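Local coordinates for Lmo1076 protein (Listeria monocytogenes serovar 1/2a, PDB 5JQC), which probably acts as a secreted cell-wall autolysin with amidase activity, this chain being a piece built of three GW modules of SH3-like fold, at residues A[221-226]-A[242-247]; A[232-237]-A[251-256]. All blocks are in the same frame, centred on the assembly; numbering follows the deposited sequence.

Contact 1. Residues A[221-226]-A[242-247]; sequences AKYNNK and YQFQVN
Y223 and F244 meet as a T-shaped pair in the third GW module, where the loop ahead of strand 226-236 folds over the antiparallel sheet of this SH3-like fold. The tyrosine offers its face and the phenylalanine its edge. F244 CE2 stands 4.3 Å above the plane of the Y223 ring, over its centre. The two planes are turned 79° to one another. Between the centroids of the Y223 and F244 rings the distance is 5.5 Å. V246, two residues further along strand 239-246, adds an aliphatic partner: its CG1 approaches Y223 CD2 obliquely at 4.3 Å. No hydrogen bond crosses this contact, so the loop rests on the strand through apolar surface alone.

F244 reaches the tyrosine because its CG lies between the backbone N and the carbonyl carbon (chi1 68°), which brings the far edge of the ring out from the strand. Beside that ring lies V251 of strand 249-255, which touches Y223 as well and is hydrogen-bonded to F244 through the backbone. V246 leans in turn on V228, while I194 of strand 184-194 packs against Y223, so each of the three also touches a residue of another strand.

The loop carrying Y223 has its own bracing. Residues Y223 to K226 form a type II beta turn, with N225 at its third position, where a positive phi is normal. N225 and K226 then face I194 together as a G1 beta bulge, the step by which the chain enters strand 226-236. Next to the tyrosine, N224 is tied to the loop at A197 and D198: its OD1 accepts from A197 N, and its ND2 donates to D198 OD1. Its backbone is engaged as well, N224 N donating to A221 O at 3.2 Å.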
loop_
_atom_site.group_PDB
_atom_site.type_symbol
_atom_site.label_atom_id
_atom_site.label_comp_id
_atom_site.label_asym_id
_atom_site.label_seq_id
_atom_site.Cartn_x
_atom_site.Cartn_y
_atom_site.Cartn_z
ATOM N N ALA A 221 38.997 7.526 6.592
ATOM C CA ALA A 221 40.441 7.329 6.532
ATOM C C ALA A 221 41.184 8.651 6.630
ATOM O O ALA A 221 42.182 8.747 7.351
ATOM C CB ALA A 221 40.823 6.595 5.239
ATOM N N LYS A 222 40.685 9.683 5.941
ATOM C CA LYS A 222 41.355 10.978 5.904
ATOM C C LYS A 222 41.522 11.585 7.299
ATOM O O LYS A 222 42.471 12.337 7.534
ATOM C CB LYS A 222 40.580 11.916 4.968
ATOM C CG LYS A 222 40.888 13.394 5.130
ATOM C CD LYS A 222 40.327 14.197 3.974
ATOM C CE LYS A 222 38.846 13.952 3.779
ATOM N NZ LYS A 222 38.332 14.738 2.623
ATOM N N TYR A 223 40.643 11.250 8.245
ATOM C CA TYR A 223 40.666 11.856 9.572
ATOM C C TYR A 223 41.304 10.954 10.624
ATOM O O TYR A 223 40.984 11.071 11.812
ATOM C CB TYR A 223 39.249 12.235 10.009
ATOM C CG TYR A 223 38.478 13.078 9.016
ATOM C CD1 TYR A 223 37.645 12.483 8.080
ATOM C CD2 TYR A 223 38.577 14.467 9.023
ATOM C CE1 TYR A 223 36.940 13.237 7.171
ATOM C CE2 TYR A 223 37.873 15.235 8.117
ATOM C CZ TYR A 223 37.055 14.612 7.192
ATOM O OH TYR A 223 36.351 15.362 6.280
ATOM N N ASN A 224 42.203 10.062 10.225
ATOM C CA ASN A 224 42.756 9.107 11.175
ATOM C C ASN A 224 43.782 9.757 12.094
ATOM O O ASN A 224 44.502 10.684 11.706
ATOM C CB ASN A 224 43.388 7.927 10.448
ATOM C CG ASN A 224 42.364 6.907 10.027
ATOM O OD1 ASN A 224 41.359 6.702 10.712
ATOM N ND2 ASN A 224 42.603 6.265 8.892
ATOM N N ASN A 225 43.841 9.239 13.324
ATOM C CA ASN A 225 44.703 9.776 14.378
ATOM C C ASN A 225 44.484 11.281 14.552
ATOM O O ASN A 225 45.424 12.057 14.750
ATOM C CB ASN A 225 46.173 9.446 14.100
ATOM C CG ASN A 225 47.058 9.601 15.337
ATOM O OD1 ASN A 225 46.583 9.544 16.480
ATOM N ND2 ASN A 225 48.354 9.803 15.110
ATOM N N LYS A 226 43.222 11.698 14.479
ATOM C CA LYS A 226 42.833 13.098 14.565
ATOM C C LYS A 226 41.851 13.260 15.715
ATOM O O LYS A 226 40.918 12.460 15.851
ATOM C CB LYS A 226 42.200 13.567 13.250
ATOM C CG LYS A 226 42.599 14.958 12.821
ATOM C CD LYS A 226 44.084 15.029 12.534
ATOM C CE LYS A 226 44.498 16.441 12.168
ATOM N NZ LYS A 226 45.949 16.522 11.847
ATOM N N TYR A 242 27.714 9.709 14.858
ATOM C CA TYR A 242 28.196 10.892 15.558
ATOM C C TYR A 242 28.383 12.009 14.546
ATOM O O TYR A 242 28.971 11.789 13.487
ATOM C CB TYR A 242 29.520 10.611 16.278
ATOM C CG TYR A 242 29.369 9.740 17.492
ATOM C CD1 TYR A 242 28.118 9.496 18.021
ATOM C CD2 TYR A 242 30.473 9.172 18.117
ATOM C CE1 TYR A 242 27.951 8.716 19.134
ATOM C CE2 TYR A 242 30.315 8.374 19.242
ATOM C CZ TYR A 242 29.046 8.153 19.743
ATOM O OH TYR A 242 28.845 7.374 20.864
ATOM N N GLN A 243 27.884 13.200 14.861
ATOM C CA GLN A 243 28.218 14.380 14.077
ATOM C C GLN A 243 29.454 14.999 14.719
ATOM O O GLN A 243 29.466 15.231 15.931
ATOM C CB GLN A 243 27.052 15.370 14.021
ATOM C CG GLN A 243 27.197 16.397 12.886
ATOM C CD GLN A 243 26.123 17.476 12.911
ATOM O OE1 GLN A 243 25.744 17.959 13.975
ATOM N NE2 GLN A 243 25.630 17.860 11.741
ATOM N N PHE A 244 30.508 15.215 13.931
ATOM C CA PHE A 244 31.777 15.624 14.513
ATOM C C PHE A 244 32.319 16.875 13.828
ATOM O O PHE A 244 31.866 17.280 12.750
ATOM C CB PHE A 244 32.808 14.479 14.478
ATOM C CG PHE A 244 33.284 14.099 13.092
ATOM C CD1 PHE A 244 32.591 13.163 12.337
ATOM C CD2 PHE A 244 34.449 14.648 12.561
ATOM C CE1 PHE A 244 33.031 12.803 11.066
ATOM C CE2 PHE A 244 34.899 14.288 11.291
ATOM C CZ PHE A 244 34.188 13.365 10.544
ATOM N N GLN A 245 33.300 17.492 14.494
ATOM C CA GLN A 245 33.916 18.738 14.053
ATOM C C GLN A 245 35.434 18.634 14.102
ATOM O O GLN A 245 36.005 18.085 15.051
ATOM C CB GLN A 245 33.486 19.918 14.928
ATOM C CG GLN A 245 32.044 20.324 14.798
ATOM C CD GLN A 245 31.736 21.534 15.654
ATOM O OE1 GLN A 245 32.351 21.743 16.707
ATOM N NE2 GLN A 245 30.790 22.352 15.202
ATOM N N VAL A 246 36.080 19.167 13.074
ATOM C CA VAL A 246 37.512 19.429 13.094
ATOM C C VAL A 246 37.697 20.903 12.766
ATOM O O VAL A 246 36.918 21.474 11.993
ATOM C CB VAL A 246 38.297 18.533 12.112
ATOM C CG1 VAL A 246 37.941 17.069 12.333
ATOM C CG2 VAL A 246 38.050 18.946 10.663
ATOM N N ASN A 247 38.709 21.527 13.377
ATOM C CA ASN A 247 38.932 22.973 13.261
ATOM C C ASN A 247 37.669 23.759 13.610
ATOM O O ASN A 247 37.410 24.822 13.031
ATOM C CB ASN A 247 39.432 23.371 11.862
ATOM C CG ASN A 247 40.698 22.627 11.448
ATOM O OD1 ASN A 247 41.457 22.143 12.291
ATOM N ND2 ASN A 247 40.931 22.538 10.136
#

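Contact 2. Residues A[232-237]-A[251-256]; sequences KQAKTA and VGWMDY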
loop_
_atom_site.group_PDB
_atom_site.type_symbol
_atom_site.label_atom_id
_atom_site.label_comp_id
_atom_site.label_asym_id
_atom_site.label_seq_id
_atom_site.Cartn_x
_atom_site.Cartn_y
_atom_site.Cartn_z
ATOM N N LYS A 232 26.756 15.894 18.123
ATOM C CA LYS A 232 25.444 15.257 18.127
ATOM C C LYS A 232 25.602 13.753 18.002
ATOM O O LYS A 232 26.560 13.268 17.396
ATOM C CB LYS A 232 24.544 15.744 16.979
ATOM C CG LYS A 232 24.117 17.201 17.065
ATOM C CD LYS A 232 22.749 17.418 16.419
ATOM C CE LYS A 232 22.833 18.175 15.097
ATOM N NZ LYS A 232 23.558 19.469 15.258
ATOM N N GLN A 233 24.640 13.023 18.553
ATOM C CA GLN A 233 24.522 11.592 18.311
ATOM C C GLN A 233 23.100 11.259 17.875
ATOM O O GLN A 233 22.124 11.893 18.300
ATOM C CB GLN A 233 24.887 10.763 19.544
ATOM C CG GLN A 233 23.790 10.702 20.582
ATOM C CD GLN A 233 24.154 9.823 21.754
ATOM O OE1 GLN A 233 25.050 8.975 21.661
ATOM N NE2 GLN A 233 23.467 10.023 22.868
ATOM N N ALA A 234 22.998 10.249 17.009
ATOM C CA ALA A 234 21.725 9.811 16.455
ATOM C C ALA A 234 21.736 8.293 16.315
ATOM O O ALA A 234 22.768 7.691 15.996
ATOM C CB ALA A 234 21.454 10.472 15.096
ATOM N N LYS A 235 20.587 7.669 16.574
ATOM C CA LYS A 235 20.463 6.224 16.415
ATOM C C LYS A 235 19.376 5.912 15.395
ATOM O O LYS A 235 18.255 6.421 15.502
ATOM C CB LYS A 235 20.156 5.540 17.756
ATOM C CG LYS A 235 20.180 4.012 17.698
ATOM C CD LYS A 235 20.137 3.375 19.089
ATOM C CE LYS A 235 19.044 3.991 20.012
ATOM N NZ LYS A 235 17.643 3.481 19.790
ATOM N N THR A 236 19.724 5.103 14.388
ATOM C CA THR A 236 18.751 4.441 13.518
ATOM C C THR A 236 18.856 2.931 13.695
ATOM O O THR A 236 19.788 2.409 14.323
ATOM C CB THR A 236 18.955 4.771 12.036
ATOM O OG1 THR A 236 20.204 4.218 11.597
ATOM C CG2 THR A 236 18.928 6.249 11.782
ATOM N N ALA A 237 17.887 2.234 13.099
ATOM C CA ALA A 237 17.898 0.778 13.082
ATOM C C ALA A 237 19.242 0.208 12.630
ATOM O O ALA A 237 19.633 -0.871 13.089
ATOM C CB ALA A 237 16.779 0.278 12.168
ATOM N N VAL A 251 32.076 18.598 10.116
ATOM C CA VAL A 251 32.448 17.773 8.974
ATOM C C VAL A 251 31.217 17.054 8.432
ATOM O O VAL A 251 30.795 17.272 7.289
ATOM C CB VAL A 251 33.548 16.782 9.388
ATOM C CG1 VAL A 251 33.928 15.888 8.239
ATOM C CG2 VAL A 251 34.758 17.544 9.923
ATOM N N GLY A 252 30.628 16.202 9.264
ATOM C CA GLY A 252 29.511 15.379 8.841
ATOM C C GLY A 252 29.216 14.338 9.902
ATOM O O GLY A 252 29.620 14.488 11.059
ATOM N N TRP A 253 28.516 13.279 9.498
ATOM C CA TRP A 253 28.140 12.200 10.406
ATOM C C TRP A 253 28.954 10.943 10.113
ATOM O O TRP A 253 29.262 10.639 8.957
ATOM C CB TRP A 253 26.653 11.874 10.283
ATOM C CG TRP A 253 25.694 12.952 10.721
ATOM C CD1 TRP A 253 25.261 14.022 9.981
ATOM C CD2 TRP A 253 24.990 13.019 11.975
ATOM N NE1 TRP A 253 24.350 14.762 10.712
ATOM C CE2 TRP A 253 24.168 14.164 11.936
ATOM C CE3 TRP A 253 24.991 12.228 13.131
ATOM C CZ2 TRP A 253 23.359 14.544 13.025
ATOM C CZ3 TRP A 253 24.186 12.605 14.203
ATOM C CH2 TRP A 253 23.377 13.744 14.137
HETATM N N MSE A 254 29.289 10.196 11.161
HETATM C CA MSE A 254 30.002 8.936 10.942
HETATM C C MSE A 254 29.673 7.918 12.007
HETATM O O MSE A 254 29.382 8.277 13.147
HETATM C CB MSE A 254 31.517 9.161 10.892
HETATM C CG MSE A 254 32.309 7.948 10.408
HETATM SE SE MSE A 254 34.078 8.494 9.809
HETATM C CE MSE A 254 34.654 9.366 11.455
ATOM N N ASP A 255 29.711 6.648 11.608
ATOM C CA ASP A 255 29.440 5.549 12.519
ATOM C C ASP A 255 30.257 5.697 13.795
ATOM O O ASP A 255 31.420 6.106 13.760
ATOM C CB ASP A 255 29.767 4.221 11.836
ATOM C CG ASP A 255 29.296 3.031 12.638
ATOM O OD1 ASP A 255 30.024 2.632 13.573
ATOM O OD2 ASP A 255 28.197 2.506 12.343
ATOM N N TYR A 256 29.641 5.347 14.929
ATOM C CA TYR A 256 30.281 5.597 16.220
ATOM C C TYR A 256 31.543 4.758 16.410
ATOM O O TYR A 256 32.428 5.143 17.188
ATOM C CB TYR A 256 29.306 5.326 17.367
ATOM C CG TYR A 256 29.200 3.865 17.688
ATOM C CD1 TYR A 256 28.433 3.025 16.896
ATOM C CD2 TYR A 256 29.881 3.316 18.771
ATOM C CE1 TYR A 256 28.332 1.677 17.175
ATOM C CE2 TYR A 256 29.790 1.967 19.063
ATOM C CZ TYR A 256 29.010 1.148 18.257
ATOM O OH TYR A 256 28.903 -0.204 18.521
#
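W253 drives the six-membered end of its indole against strand 232-236, overlapping the side of K232 and the methyl of A234. With G252 it makes up the Gly-Trp dipeptide for which the GW module is named, here on the last strand of the SH3-like sheet. A234 CB lies 3.6 Å from W253 CZ3, while K232 CB is 3.7 Å from W253 CH2; both come in obliquely. Between them the backbone of Q233 meets the indole at its edge, where Q233 C lies 4.1 Å from W253 CZ3.

The two strands are not paired: strand 239-246 runs between them in the sheet, and the axes of the short segments 232-236 and 251-255 come no closer than 8.8 Å, their N-to-C directions 45° apart. With its CG anti to the carbonyl carbon (chi1 -66°), the indole reaches from strand 251-255 across to strand 232-236. V206 packs against both W253 and A234, and Q243 of the intervening strand also touches the indole.

Beyond CB, K232 turns off the ring, its chain bending at chi3 and chi4. A glycerol, probably from the crystallisation liquor, lies about 3 Å from the nearest atom of this side chain, whose NZ donates to Q243 OE1.

Overall arrangement
From the N terminus the four segments run 221-226, 232-237, 242-247 and 251-256, so the two contacts cross: each begins before the other has closed. Contact 1 returns the loop leading into strand 226-236 to strand 239-246, closing a path that takes in all but the first residue of strand 226-236. Contact 2 then joins strand 226-236 to strand 249-255, and its path includes the strand between them. That middle strand links the contacts directly through probable hydrogen bonds, Q243 N to K232 O at 2.9 Å and Y242 N to M254 O at 2.8 Å. Together they tie the loop holding 221-226 to three consecutive strands of the third GW module.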